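Beta-1,4-exocellulase (Thermobifida fusca, PDB 4B4H) probably cleaves beta-1,4-glycosidic bonds of cellulose as a cellobiohydrolase, through the glycoside hydrolase family 6 catalytic domain that makes up this chain. Local coordinates at residues Y169-L174 / V180-D185; I184-H189 / D203-A208; L247-Q250 / D255-Q258; W326-G331 / H403-Q408. One frame throughout, in Å; residues are numbered along the deposited sequence. Where two conformers were deposited one is given.

Interaction 1: Y169-L174 / V180-D185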
loop_
_atom_site.group_PDB
_atom_site.type_symbol
_atom_site.label_atom_id
_atom_site.label_comp_id
_atom_site.label_asym_id
_atom_site.label_seq_id
_atom_site.Cartn_x
_atom_site.Cartn_y
_atom_site.Cartn_z
ATOM N N TYR A 169 -12.024 4.474 14.658
ATOM C CA TYR A 169 -11.731 5.760 15.240
ATOM C C TYR A 169 -11.168 6.773 14.228
ATOM O O TYR A 169 -11.639 7.927 14.174
ATOM C CB TYR A 169 -10.825 5.583 16.480
ATOM C CG TYR A 169 -10.709 6.850 17.293
ATOM C CD1 TYR A 169 -11.796 7.310 18.045
ATOM C CD2 TYR A 169 -9.539 7.610 17.291
ATOM C CE1 TYR A 169 -11.727 8.481 18.765
ATOM C CE2 TYR A 169 -9.450 8.790 18.020
ATOM C CZ TYR A 169 -10.560 9.214 18.759
ATOM O OH TYR A 169 -10.553 10.378 19.507
ATOM N N ALA A 170 -10.226 6.307 13.398
ATOM C CA ALA A 170 -9.545 7.161 12.420
ATOM C C ALA A 170 -10.557 7.572 11.369
ATOM O O ALA A 170 -10.611 8.731 10.974
ATOM C CB ALA A 170 -8.358 6.450 11.774
ATOM N N LEU A 171 -11.378 6.616 10.958
ATOM C CA LEU A 171 -12.381 6.916 9.953
ATOM C C LEU A 171 -13.300 8.007 10.456
ATOM O O LEU A 171 -13.588 8.950 9.736
ATOM C CB LEU A 171 -13.181 5.678 9.598
ATOM C CG LEU A 171 -12.399 4.705 8.719
ATOM C CD1 LEU A 171 -13.157 3.391 8.666
ATOM C CD2 LEU A 171 -12.253 5.289 7.317
ATOM N N ARG A 172 -13.757 7.901 11.700
ATOM C CA ARG A 172 -14.659 8.925 12.203
ATOM C C ARG A 172 -13.979 10.285 12.377
ATOM O O ARG A 172 -14.532 11.321 11.999
ATOM C CB ARG A 172 -15.297 8.508 13.528
ATOM C CG ARG A 172 -16.091 9.651 14.164
ATOM C CD ARG A 172 -17.089 9.187 15.221
ATOM N NE ARG A 172 -16.433 8.479 16.328
ATOM C CZ ARG A 172 -15.857 9.052 17.380
ATOM N NH1 ARG A 172 -15.836 10.387 17.541
ATOM N NH2 ARG A 172 -15.296 8.253 18.300
ATOM N N LYS A 173 -12.813 10.287 13.011
ATOM C CA LYS A 173 -12.134 11.536 13.344
ATOM C C LYS A 173 -11.719 12.294 12.095
ATOM O O LYS A 173 -11.894 13.514 12.004
ATOM C CB LYS A 173 -10.915 11.274 14.240
ATOM C CG LYS A 173 -11.194 10.923 15.707
ATOM C CD LYS A 173 -12.048 11.926 16.474
ATOM C CE LYS A 173 -11.355 13.258 16.721
ATOM N NZ LYS A 173 -12.133 14.096 17.677
ATOM N N LEU A 174 -11.171 11.571 11.129
ATOM C CA LEU A 174 -10.713 12.194 9.903
ATOM C C LEU A 174 -11.903 12.371 8.968
ATOM O O LEU A 174 -11.998 13.372 8.279
ATOM C CB LEU A 174 -9.594 11.379 9.253
ATOM C CG LEU A 174 -8.372 11.062 10.126
ATOM C CD1 LEU A 174 -7.262 10.449 9.282
ATOM C CD2 LEU A 174 -7.865 12.295 10.870
ATOM N N VAL A 180 -11.308 15.912 3.843
ATOM C CA VAL A 180 -10.520 14.687 4.009
ATOM C C VAL A 180 -11.261 13.510 3.365
ATOM O O VAL A 180 -12.475 13.344 3.541
ATOM C CB VAL A 180 -10.147 14.441 5.501
ATOM C CG1 VAL A 180 -9.292 13.190 5.649
ATOM C CG2 VAL A 180 -9.362 15.623 6.019
ATOM N N TYR A 181 -10.514 12.732 2.582
ATOM C CA TYR A 181 -11.044 11.602 1.832
ATOM C C TYR A 181 -10.338 10.328 2.286
ATOM O O TYR A 181 -9.194 10.071 1.914
ATOM C CB TYR A 181 -10.853 11.853 0.318
ATOM C CG TYR A 181 -11.589 13.099 -0.182
ATOM C CD1 TYR A 181 -11.093 14.386 0.078
ATOM C CD2 TYR A 181 -12.766 12.985 -0.911
ATOM C CE1 TYR A 181 -11.773 15.522 -0.360
ATOM C CE2 TYR A 181 -13.440 14.117 -1.359
ATOM C CZ TYR A 181 -12.936 15.373 -1.078
ATOM O OH TYR A 181 -13.607 16.498 -1.526
ATOM N N ASN A 182 -11.060 9.511 3.048
ATOM C CA ASN A 182 -10.478 8.298 3.640
ATOM C C ASN A 182 -10.496 7.104 2.719
ATOM O O ASN A 182 -11.550 6.707 2.254
ATOM C CB ASN A 182 -11.278 7.894 4.888
ATOM C CG ASN A 182 -11.110 8.854 6.059
ATOM O OD1 ASN A 182 -10.059 9.466 6.255
ATOM N ND2 ASN A 182 -12.167 9.002 6.830
ATOM N N TYR A 183 -9.342 6.472 2.538
ATOM C CA TYR A 183 -9.282 5.202 1.825
ATOM C C TYR A 183 -8.737 4.138 2.759
ATOM O O TYR A 183 -7.638 4.269 3.280
ATOM C CB TYR A 183 -8.421 5.304 0.548
ATOM C CG TYR A 183 -9.020 6.197 -0.495
ATOM C CD1 TYR A 183 -9.039 7.589 -0.327
ATOM C CD2 TYR A 183 -9.557 5.660 -1.651
ATOM C CE1 TYR A 183 -9.623 8.417 -1.282
ATOM C CE2 TYR A 183 -10.135 6.474 -2.617
ATOM C CZ TYR A 183 -10.140 7.859 -2.439
ATOM O OH TYR A 183 -10.715 8.684 -3.392
ATOM N N ILE A 184 -9.504 3.064 2.937
ATOM C CA ILE A 184 -9.045 1.945 3.770
ATOM C C ILE A 184 -8.108 1.070 2.950
ATOM O O ILE A 184 -8.399 0.722 1.806
ATOM C CB ILE A 184 -10.209 1.077 4.296
ATOM C CG1 ILE A 184 -11.098 1.866 5.272
ATOM C CG2 ILE A 184 -9.658 -0.174 4.980
ATOM C CD1 ILE A 184 -12.421 1.213 5.595
ATOM N N ASP A 185 -6.953 0.739 3.512
ATOM C CA ASP A 185 -6.046 -0.148 2.833
ATOM C C ASP A 185 -6.667 -1.537 2.685
ATOM O O ASP A 185 -7.226 -2.076 3.638
ATOM C CB ASP A 185 -4.710 -0.263 3.556
ATOM C CG ASP A 185 -3.739 -1.102 2.784
ATOM O OD1 ASP A 185 -3.087 -0.548 1.863
ATOM O OD2 ASP A 185 -3.667 -2.319 3.066
#
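Leu171 lays its CD2 methyl against the root of Asn182, 3.7 Å from CB, while its other branch, CD1, reaches CD1 of Ile184 at 3.8 Å. The Leu171 and Ile184 side chains meet at about a right angle, methyl against methyl. One turn later along the helix Leu174 meets the start of the strand: its carbonyl O sits 3.5 Å from CB of Val180, and its CB lies 4.0 Å from Val180 CG1. Helix 162-175 thus runs down one side of the parallel strand 180-185, its local axis 9.0 Å away and nearly antiparallel to it (165°), as in the alpha/beta barrel of glycoside hydrolase family 6, where such a helix returns the chain to begin the next parallel strand. Between the two leucines stands the amide of Asn182. CG lies anti to the carbonyl carbon (chi1 -69°), which carries the amide out toward the helix. ND2 comes within 3.2 Å of Leu171 O and gives a hydrogen bond to Tyr218 O, whereas OD1 faces Leu174 CB at 3.6 Å and is buried with no polar partner in the model. Putting an alanine here would probably leave Tyr218 O without this donor and open a gap beside Leu171 CD2 and Leu174 CB. On the neighbouring strand 221-224, Phe222 touches the side chain of Ile184.

Interaction 2: I184-H189 / D203-A208; sequences IDAAHH and DIFYEA
Phe205 pushes its ring from helix 198-209 against the C-terminal end of strand 180-185, joining an outer helix to a central strand of the family 6 alpha/beta barrel where the strand runs into the loop carrying His188, a predicted substrate-binding residue. Packing is closest at the far end of the ring: CZ lies 3.8 Å from CA of Ala186 and 4.0 Å from its CB, and CE1 comes equally near, 3.8 Å, to the carbonyl O of Asp185. Ala186 CA and Asp185 O both approach the ring obliquely. CG of Phe205 is anti to the carbonyl carbon (chi1 -64°), a setting that sends the ring away from the helix and over the turn of the chain at Ala186. Toward the base of the ring the fit is looser: Ile184 offers only CG2, 4.3 Å from CD1. The outward side of the helix is open to solvent, with Asp203 and Glu207 exposed; Asp203 makes a salt bridge with Lys276 of helix 262-276. That same helix supplies Leu269, which touches Ala186, while Ala208 rests on Val167 of helix 162-175. The side chain of Asp185 starts away from the helix, and its OD1 bonds to Thr226 OG1. An Asx turn shapes the chain as it leaves the strand: Asp185 OD2 accepts from Ala187 N at 3.1 Å, with the donor well above the carboxylate plane, 57° out of it.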
loop_
_atom_site.group_PDB
_atom_site.type_symbol
_atom_site.label_atom_id
_atom_site.label_comp_id
_atom_site.label_asym_id
_atom_site.label_seq_id
_atom_site.Cartn_x
_atom_site.Cartn_y
_atom_site.Cartn_z
ATOM N N ILE A 184 -9.504 3.064 2.937
ATOM C CA ILE A 184 -9.045 1.945 3.770
ATOM C C ILE A 184 -8.108 1.070 2.950
ATOM O O ILE A 184 -8.399 0.722 1.806
ATOM C CB ILE A 184 -10.209 1.077 4.296
ATOM C CG1 ILE A 184 -11.098 1.866 5.272
ATOM C CG2 ILE A 184 -9.658 -0.174 4.980
ATOM C CD1 ILE A 184 -12.421 1.213 5.595
ATOM N N ASP A 185 -6.953 0.739 3.512
ATOM C CA ASP A 185 -6.046 -0.148 2.833
ATOM C C ASP A 185 -6.667 -1.537 2.685
ATOM O O ASP A 185 -7.226 -2.076 3.638
ATOM C CB ASP A 185 -4.710 -0.263 3.556
ATOM C CG ASP A 185 -3.739 -1.102 2.784
ATOM O OD1 ASP A 185 -3.087 -0.548 1.863
ATOM O OD2 ASP A 185 -3.667 -2.319 3.066
ATOM N N ALA A 186 -6.516 -2.127 1.500
ATOM C CA ALA A 186 -7.187 -3.377 1.141
ATOM C C ALA A 186 -6.186 -4.418 0.642
ATOM O O ALA A 186 -6.476 -5.226 -0.265
ATOM C CB ALA A 186 -8.235 -3.086 0.070
ATOM N N ALA A 187 -5.003 -4.387 1.251
ATOM C CA ALA A 187 -3.941 -5.330 0.929
ATOM C C ALA A 187 -3.705 -5.390 -0.590
ATOM O O ALA A 187 -3.669 -4.354 -1.282
ATOM C CB ALA A 187 -4.289 -6.719 1.472
ATOM N N HIS A 188 -3.529 -6.604 -1.096
ATOM C CA HIS A 188 -3.315 -6.844 -2.537
ATOM C C HIS A 188 -3.778 -8.230 -2.901
ATOM O O HIS A 188 -4.100 -9.037 -2.021
ATOM C CB HIS A 188 -1.861 -6.570 -2.944
ATOM C CG HIS A 188 -0.864 -7.530 -2.352
ATOM N ND1 HIS A 188 -0.268 -8.484 -3.082
ATOM C CD2 HIS A 188 -0.347 -7.640 -1.060
ATOM C CE1 HIS A 188 0.575 -9.183 -2.308
ATOM N NE2 HIS A 188 0.523 -8.669 -1.066
ATOM N N HIS A 189 -3.845 -8.513 -4.199
ATOM C CA HIS A 189 -4.529 -9.721 -4.655
ATOM C C HIS A 189 -3.803 -10.963 -4.236
ATOM O O HIS A 189 -4.436 -11.995 -3.967
ATOM C CB HIS A 189 -4.833 -9.671 -6.159
ATOM C CG HIS A 189 -3.686 -10.087 -7.048
ATOM N ND1 HIS A 189 -2.790 -9.209 -7.549
ATOM C CD2 HIS A 189 -3.335 -11.332 -7.550
ATOM C CE1 HIS A 189 -1.899 -9.875 -8.319
ATOM N NE2 HIS A 189 -2.241 -11.167 -8.322
ATOM N N ASP A 203 -16.004 -8.515 4.907
ATOM C CA ASP A 203 -16.745 -8.475 6.162
ATOM C C ASP A 203 -16.025 -7.647 7.216
ATOM O O ASP A 203 -16.664 -6.825 7.889
ATOM C CB ASP A 203 -17.009 -9.887 6.689
ATOM C CG ASP A 203 -18.008 -10.648 5.840
ATOM O OD1 ASP A 203 -18.738 -10.009 5.047
ATOM O OD2 ASP A 203 -18.081 -11.891 5.971
ATOM N N ILE A 204 -14.709 -7.853 7.330
ATOM C CA ILE A 204 -13.889 -7.129 8.298
ATOM C C ILE A 204 -13.732 -5.639 7.965
ATOM O O ILE A 204 -13.708 -4.809 8.867
ATOM C CB ILE A 204 -12.515 -7.804 8.583
ATOM C CG1 ILE A 204 -11.987 -7.333 9.944
ATOM C CG2 ILE A 204 -11.491 -7.547 7.483
ATOM C CD1 ILE A 204 -10.881 -8.169 10.531
ATOM N N PHE A 205 -13.656 -5.305 6.678
ATOM C CA PHE A 205 -13.648 -3.888 6.287
ATOM C C PHE A 205 -14.918 -3.192 6.780
ATOM O O PHE A 205 -14.872 -2.064 7.294
ATOM C CB PHE A 205 -13.523 -3.740 4.768
ATOM C CG PHE A 205 -12.227 -4.260 4.200
ATOM C CD1 PHE A 205 -11.057 -4.268 4.960
ATOM C CD2 PHE A 205 -12.170 -4.708 2.883
ATOM C CE1 PHE A 205 -9.871 -4.745 4.421
ATOM C CE2 PHE A 205 -10.986 -5.180 2.335
ATOM C CZ PHE A 205 -9.834 -5.198 3.108
ATOM N N TYR A 206 -16.037 -3.903 6.648
ATOM C CA TYR A 206 -17.353 -3.389 7.009
ATOM C C TYR A 206 -17.461 -3.255 8.520
ATOM O O TYR A 206 -17.933 -2.243 9.019
ATOM C CB TYR A 206 -18.454 -4.302 6.454
ATOM C CG TYR A 206 -19.860 -3.751 6.633
ATOM C CD1 TYR A 206 -20.404 -2.834 5.713
ATOM C CD2 TYR A 206 -20.642 -4.136 7.716
ATOM C CE1 TYR A 206 -21.681 -2.320 5.886
ATOM C CE2 TYR A 206 -21.923 -3.634 7.889
ATOM C CZ TYR A 206 -22.435 -2.733 6.976
ATOM O OH TYR A 206 -23.701 -2.243 7.161
ATOM N N GLU A 207 -16.982 -4.266 9.240
ATOM C CA GLU A 207 -16.910 -4.216 10.700
ATOM C C GLU A 207 -16.178 -2.946 11.153
ATOM O O GLU A 207 -16.710 -2.200 11.978
ATOM C CB GLU A 207 -16.238 -5.477 11.261
ATOM C CG GLU A 207 -16.186 -5.560 12.786
ATOM C CD GLU A 207 -15.453 -6.799 13.296
ATOM O OE1 GLU A 207 -14.886 -7.548 12.479
ATOM O OE2 GLU A 207 -15.441 -7.020 14.527
ATOM N N ALA A 208 -14.991 -2.706 10.589
ATOM C CA ALA A 208 -14.143 -1.546 10.962
ATOM C C ALA A 208 -14.833 -0.217 10.691
ATOM O O ALA A 208 -14.811 0.694 11.516
ATOM C CB ALA A 208 -12.803 -1.593 10.231
#

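Interaction 3: L247-Q250 / D255-Q258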
loop_
_atom_site.group_PDB
_atom_site.type_symbol
_atom_site.label_atom_id
_atom_site.label_comp_id
_atom_site.label_asym_id
_atom_site.label_seq_id
_atom_site.Cartn_x
_atom_site.Cartn_y
_atom_site.Cartn_z
ATOM N N LEU A 247 -4.436 -25.562 -16.476
ATOM C CA LEU A 247 -4.948 -24.224 -16.194
ATOM C C LEU A 247 -3.897 -23.322 -15.560
ATOM O O LEU A 247 -3.125 -23.750 -14.697
ATOM C CB LEU A 247 -6.196 -24.285 -15.304
ATOM C CG LEU A 247 -7.511 -24.741 -15.954
ATOM C CD1 LEU A 247 -7.622 -26.258 -16.010
ATOM C CD2 LEU A 247 -8.693 -24.160 -15.200
ATOM N N ILE A 248 -3.877 -22.069 -16.002
ATOM C CA ILE A 248 -3.110 -21.006 -15.339
ATOM C C ILE A 248 -3.337 -21.050 -13.815
ATOM O O ILE A 248 -2.400 -20.840 -13.032
ATOM C CB ILE A 248 -3.504 -19.629 -15.916
ATOM C CG1 ILE A 248 -3.250 -19.573 -17.436
ATOM C CG2 ILE A 248 -2.851 -18.479 -15.156
ATOM C CD1 ILE A 248 -1.821 -19.349 -17.869
ATOM N N ARG A 249 -4.573 -21.373 -13.424
ATOM C CA ARG A 249 -4.968 -21.461 -12.017
ATOM C C ARG A 249 -4.120 -22.422 -11.185
ATOM O O ARG A 249 -3.931 -22.202 -9.988
ATOM C CB ARG A 249 -6.441 -21.858 -11.914
ATOM C CG ARG A 249 -7.406 -20.757 -12.316
ATOM C CD ARG A 249 -8.787 -21.308 -12.626
ATOM N NE ARG A 249 -9.687 -20.267 -13.110
ATOM C CZ ARG A 249 -10.348 -19.426 -12.324
ATOM N NH1 ARG A 249 -10.220 -19.505 -11.009
ATOM N NH2 ARG A 249 -11.143 -18.512 -12.849
ATOM N N GLN A 250 -3.621 -23.488 -11.806
ATOM C CA GLN A 250 -2.916 -24.527 -11.057
ATOM C C GLN A 250 -1.423 -24.287 -10.937
ATOM O O GLN A 250 -0.730 -25.051 -10.255
ATOM C CB GLN A 250 -3.149 -25.903 -11.677
ATOM C CG GLN A 250 -4.501 -26.105 -12.336
ATOM C CD GLN A 250 -4.530 -27.396 -13.112
ATOM O OE1 GLN A 250 -4.410 -27.396 -14.342
ATOM N NE2 GLN A 250 -4.647 -28.515 -12.396
ATOM N N ASP A 255 -1.560 -20.232 -8.014
ATOM C CA ASP A 255 -2.009 -21.034 -6.859
ATOM C C ASP A 255 -3.511 -20.934 -6.522
ATOM O O ASP A 255 -3.895 -20.864 -5.350
ATOM C CB ASP A 255 -1.123 -20.781 -5.623
ATOM C CG ASP A 255 -1.326 -21.823 -4.533
ATOM O OD1 ASP A 255 -1.682 -22.977 -4.859
ATOM O OD2 ASP A 255 -1.136 -21.489 -3.340
ATOM N N TRP A 256 -4.343 -20.932 -7.566
ATOM C CA TRP A 256 -5.808 -20.878 -7.445
ATOM C C TRP A 256 -6.363 -19.612 -6.870
ATOM O O TRP A 256 -7.502 -19.569 -6.389
ATOM C CB TRP A 256 -6.367 -22.120 -6.751
ATOM C CG TRP A 256 -6.468 -23.260 -7.727
ATOM C CD1 TRP A 256 -5.537 -24.269 -7.964
ATOM C CD2 TRP A 256 -7.543 -23.498 -8.695
ATOM N NE1 TRP A 256 -5.968 -25.109 -8.957
ATOM C CE2 TRP A 256 -7.160 -24.700 -9.445
ATOM C CE3 TRP A 256 -8.752 -22.873 -8.988
ATOM C CZ2 TRP A 256 -7.967 -25.233 -10.438
ATOM C CZ3 TRP A 256 -9.556 -23.421 -9.995
ATOM C CH2 TRP A 256 -9.170 -24.568 -10.705
ATOM N N ASN A 257 -5.562 -18.554 -6.940
ATOM C CA ASN A 257 -6.053 -17.217 -6.703
ATOM C C ASN A 257 -7.086 -16.905 -7.775
ATOM O O ASN A 257 -6.976 -17.374 -8.912
ATOM C CB ASN A 257 -4.890 -16.231 -6.801
ATOM C CG ASN A 257 -5.134 -14.952 -6.028
ATOM O OD1 ASN A 257 -6.171 -14.297 -6.186
ATOM N ND2 ASN A 257 -4.161 -14.570 -5.212
ATOM N N GLN A 258 -8.092 -16.126 -7.416
ATOM C CA GLN A 258 -9.083 -15.678 -8.404
ATOM C C GLN A 258 -8.538 -14.634 -9.369
ATOM O O GLN A 258 -9.157 -14.364 -10.411
ATOM C CB GLN A 258 -10.317 -15.120 -7.704
ATOM C CG GLN A 258 -11.069 -16.152 -6.898
ATOM C CD GLN A 258 -12.240 -15.564 -6.161
ATOM O OE1 GLN A 258 -13.390 -15.849 -6.493
ATOM N NE2 GLN A 258 -11.964 -14.750 -5.140
HETATM O O HOH W 1 -11.244 -15.455 -12.068
#
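The Trp256 indole has the aliphatic root of Arg249 on one face: CB stands 3.6 Å from the centroid of the six-membered ring and only 6° off its normal, a CH-pi contact over the middle of the ring. From there, in the conformer given, the arginine chain runs extended from CG to NE, crossing the indole at about a right angle, and CD passes 3.5 Å from CZ3. The guanidinium of this conformer, its plane turned 42° from the ring, continues past that rim; NH2 bonds to Asn240 OD1 and makes a weak bond to a water that also donates to Gln258 O. Arg249 O also lies over this indole face, near CD1. Gln250 runs alongside the indole, with CG 3.8 Å from NE1. The backbone secures the pair, since Trp256 N donates to Arg249 O at 2.8 Å, in the carbonyl plane but with a bent N-H...O angle of 137°. The extended Gln250 side chain takes Leu247 N on a lone pair of OE1 at 2.8 Å, bracing the short 3-10 turn 248-250. Asn257 ND2 bonds to His189 O, and the Asn257 side chain lies about 7 Å from that of Trp191, predicted to bind substrate. The Trp256-Arg249 pair itself is a CH-pi contact within a surface loop of the family 6 domain, between strand 246-247 and helix 262-276.

Interaction 4: W326-G331 / H403-Q408; sequences WCNQAG and HWFSAQ
Gln408 NE2 holds a water at 2.9 Å, and the same water donates to Gln329 O at 2.7 Å, bridging the two segments. The contact joins the start of helix 406-414, near the C-terminus, to the loop that carries Trp326, a predicted substrate-binding residue, on the active-site side of the family 6 alpha/beta barrel. Gln408 has CG anti to the backbone N (chi1 -165°) and an extended chain beyond it, and that reach brings NE2 to 3.3 Å from Asn328 OD1. The two amides stand almost perpendicular, 89° apart. Phe405, just before the helix, presents its ring edge to the same asparagine: CE2 lies 3.9 Å from CG, near the ring plane, with amide and ring planes 71° apart. Gln408 CB packs over one ring face, toward the rim. Asn328 thus sits between an aromatic edge and an amide end, while its ND2 bonds to Ser358 OG and its backbone N to OD2 of Asp359, the predicted proton acceptor. With an alanine at this position, Ser358 OG would probably lose its amide donor and a gap would open at the Phe405 edge. The neighbouring Cys327 is tied to Cys377 by a disulfide. Gln329 points away from the helix; its NE2 bonds to Ser392 O and gives a second bond to Cys327 O at 3.0 Å, from above the carbonyl plane.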
loop_
_atom_site.group_PDB
_atom_site.type_symbol
_atom_site.label_atom_id
_atom_site.label_comp_id
_atom_site.label_asym_id
_atom_site.label_seq_id
_atom_site.Cartn_x
_atom_site.Cartn_y
_atom_site.Cartn_z
ATOM N N TRP A 326 7.588 -8.843 0.152
ATOM C CA TRP A 326 7.215 -7.431 0.172
ATOM C C TRP A 326 8.346 -6.451 0.351
ATOM O O TRP A 326 8.131 -5.250 0.238
ATOM C CB TRP A 326 6.171 -7.180 1.268
ATOM C CG TRP A 326 6.681 -7.506 2.651
ATOM C CD1 TRP A 326 6.489 -8.681 3.358
ATOM C CD2 TRP A 326 7.518 -6.670 3.529
ATOM N NE1 TRP A 326 7.112 -8.637 4.580
ATOM C CE2 TRP A 326 7.749 -7.465 4.747
ATOM C CE3 TRP A 326 8.071 -5.388 3.442
ATOM C CZ2 TRP A 326 8.501 -6.984 5.807
ATOM C CZ3 TRP A 326 8.831 -4.916 4.512
ATOM C CH2 TRP A 326 9.041 -5.696 5.673
ATOM N N CYS A 327 9.548 -6.942 0.670
ATOM C CA CYS A 327 10.641 -6.042 1.076
ATOM C C CYS A 327 11.687 -5.826 -0.005
ATOM O O CYS A 327 12.350 -6.779 -0.440
ATOM C CB CYS A 327 11.326 -6.477 2.384
ATOM S SG CYS A 327 12.462 -5.220 2.960
ATOM N N ASN A 328 11.869 -4.554 -0.368
ATOM C CA ASN A 328 12.891 -4.114 -1.334
ATOM C C ASN A 328 13.118 -5.098 -2.490
ATOM O O ASN A 328 14.226 -5.631 -2.666
ATOM C CB ASN A 328 14.226 -3.840 -0.594
ATOM C CG ASN A 328 14.116 -2.717 0.437
ATOM O OD1 ASN A 328 13.439 -1.724 0.216
ATOM N ND2 ASN A 328 14.783 -2.892 1.582
ATOM N N GLN A 329 12.065 -5.350 -3.261
ATOM C CA GLN A 329 12.050 -6.483 -4.180
ATOM C C GLN A 329 12.987 -6.349 -5.385
ATOM O O GLN A 329 12.893 -5.395 -6.162
ATOM C CB GLN A 329 10.606 -6.811 -4.589
ATOM C CG GLN A 329 9.835 -7.514 -3.485
ATOM C CD GLN A 329 10.448 -8.865 -3.162
ATOM O OE1 GLN A 329 10.376 -9.796 -3.977
ATOM N NE2 GLN A 329 11.062 -8.983 -1.982
ATOM N N ALA A 330 13.897 -7.320 -5.522
ATOM C CA ALA A 330 14.920 -7.325 -6.582
ATOM C C ALA A 330 14.333 -7.182 -7.978
ATOM O O ALA A 330 13.414 -7.913 -8.343
ATOM C CB ALA A 330 15.778 -8.592 -6.485
ATOM N N GLY A 331 14.881 -6.248 -8.752
ATOM C CA GLY A 331 14.476 -6.106 -10.146
ATOM C C GLY A 331 13.222 -5.300 -10.388
ATOM O O GLY A 331 12.835 -5.107 -11.537
ATOM N N HIS A 403 14.788 5.323 4.832
ATOM C CA HIS A 403 16.083 5.921 4.514
ATOM C C HIS A 403 16.355 5.734 3.054
ATOM O O HIS A 403 15.901 4.774 2.461
ATOM C CB HIS A 403 17.186 5.260 5.331
ATOM C CG HIS A 403 17.275 5.752 6.755
ATOM N ND1 HIS A 403 18.447 5.858 7.406
ATOM C CD2 HIS A 403 16.291 6.200 7.639
ATOM C CE1 HIS A 403 18.227 6.326 8.654
ATOM N NE2 HIS A 403 16.910 6.543 8.792
ATOM N N TRP A 404 17.109 6.654 2.471
ATOM C CA TRP A 404 17.363 6.617 1.045
ATOM C C TRP A 404 18.149 5.396 0.617
ATOM O O TRP A 404 19.173 5.073 1.219
ATOM C CB TRP A 404 18.065 7.889 0.593
ATOM C CG TRP A 404 17.962 8.023 -0.894
ATOM C CD1 TRP A 404 18.970 7.847 -1.830
ATOM C CD2 TRP A 404 16.749 8.286 -1.673
ATOM N NE1 TRP A 404 18.482 8.008 -3.102
ATOM C CE2 TRP A 404 17.156 8.274 -3.076
ATOM C CE3 TRP A 404 15.413 8.523 -1.356
ATOM C CZ2 TRP A 404 16.257 8.511 -4.100
ATOM C CZ3 TRP A 404 14.514 8.758 -2.393
ATOM C CH2 TRP A 404 14.926 8.755 -3.732
ATOM N N PHE A 405 17.673 4.704 -0.419
ATOM C CA PHE A 405 18.302 3.463 -0.894
ATOM C C PHE A 405 18.689 3.650 -2.356
ATOM O O PHE A 405 17.873 3.416 -3.250
ATOM C CB PHE A 405 17.308 2.306 -0.714
ATOM C CG PHE A 405 17.890 0.919 -0.881
ATOM C CD1 PHE A 405 19.249 0.691 -1.069
ATOM C CD2 PHE A 405 17.040 -0.184 -0.831
ATOM C CE1 PHE A 405 19.743 -0.602 -1.220
ATOM C CE2 PHE A 405 17.522 -1.473 -0.979
ATOM C CZ PHE A 405 18.881 -1.690 -1.176
ATOM N N SER A 406 19.928 4.098 -2.586
ATOM C CA SER A 406 20.352 4.551 -3.916
ATOM C C SER A 406 20.424 3.428 -4.952
ATOM O O SER A 406 19.904 3.558 -6.071
ATOM C CB SER A 406 21.684 5.311 -3.842
ATOM O OG SER A 406 21.963 5.935 -5.086
ATOM N N ALA A 407 21.077 2.326 -4.592
ATOM C CA ALA A 407 21.065 1.139 -5.435
ATOM C C ALA A 407 19.638 0.770 -5.892
ATOM O O ALA A 407 19.407 0.528 -7.082
ATOM C CB ALA A 407 21.755 -0.031 -4.740
ATOM N N GLN A 408 18.678 0.788 -4.973
ATOM C CA GLN A 408 17.293 0.485 -5.323
ATOM C C GLN A 408 16.651 1.553 -6.206
ATOM O O GLN A 408 15.887 1.219 -7.110
ATOM C CB GLN A 408 16.449 0.280 -4.066
ATOM C CG GLN A 408 15.100 -0.393 -4.310
ATOM C CD GLN A 408 14.108 -0.154 -3.186
ATOM O OE1 GLN A 408 14.155 0.863 -2.501
ATOM N NE2 GLN A 408 13.200 -1.099 -3.003
HETATM O O HOH W 2 12.874 -2.790 -5.377
#

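Overall arrangement
Interactions 1 and 2 share Ile184 and Asp185 on strand 180-185, their centres about 13 Å apart: Leu171 of helix 162-175 and Phe205 of helix 198-209 take different branches of Ile184, CD1 and CG2, and Leu171 CD1 also packs on Ala208 O. Interaction 2 leads on to interaction 3 through a probable hydrogen bond from Asn257 ND2 to His189 O, 2.9 Å, although their centres lie about 23 Å apart. Interaction 4 stands across the chain's centre from interactions 1 and 2; its nearest atoms are about 6 Å from those of interaction 2. Predicted catalytic residues lie close to both: the Asp185 side chain is about 6 Å from that of Asp136, and Asn328's about 3 Å from that of Asp359.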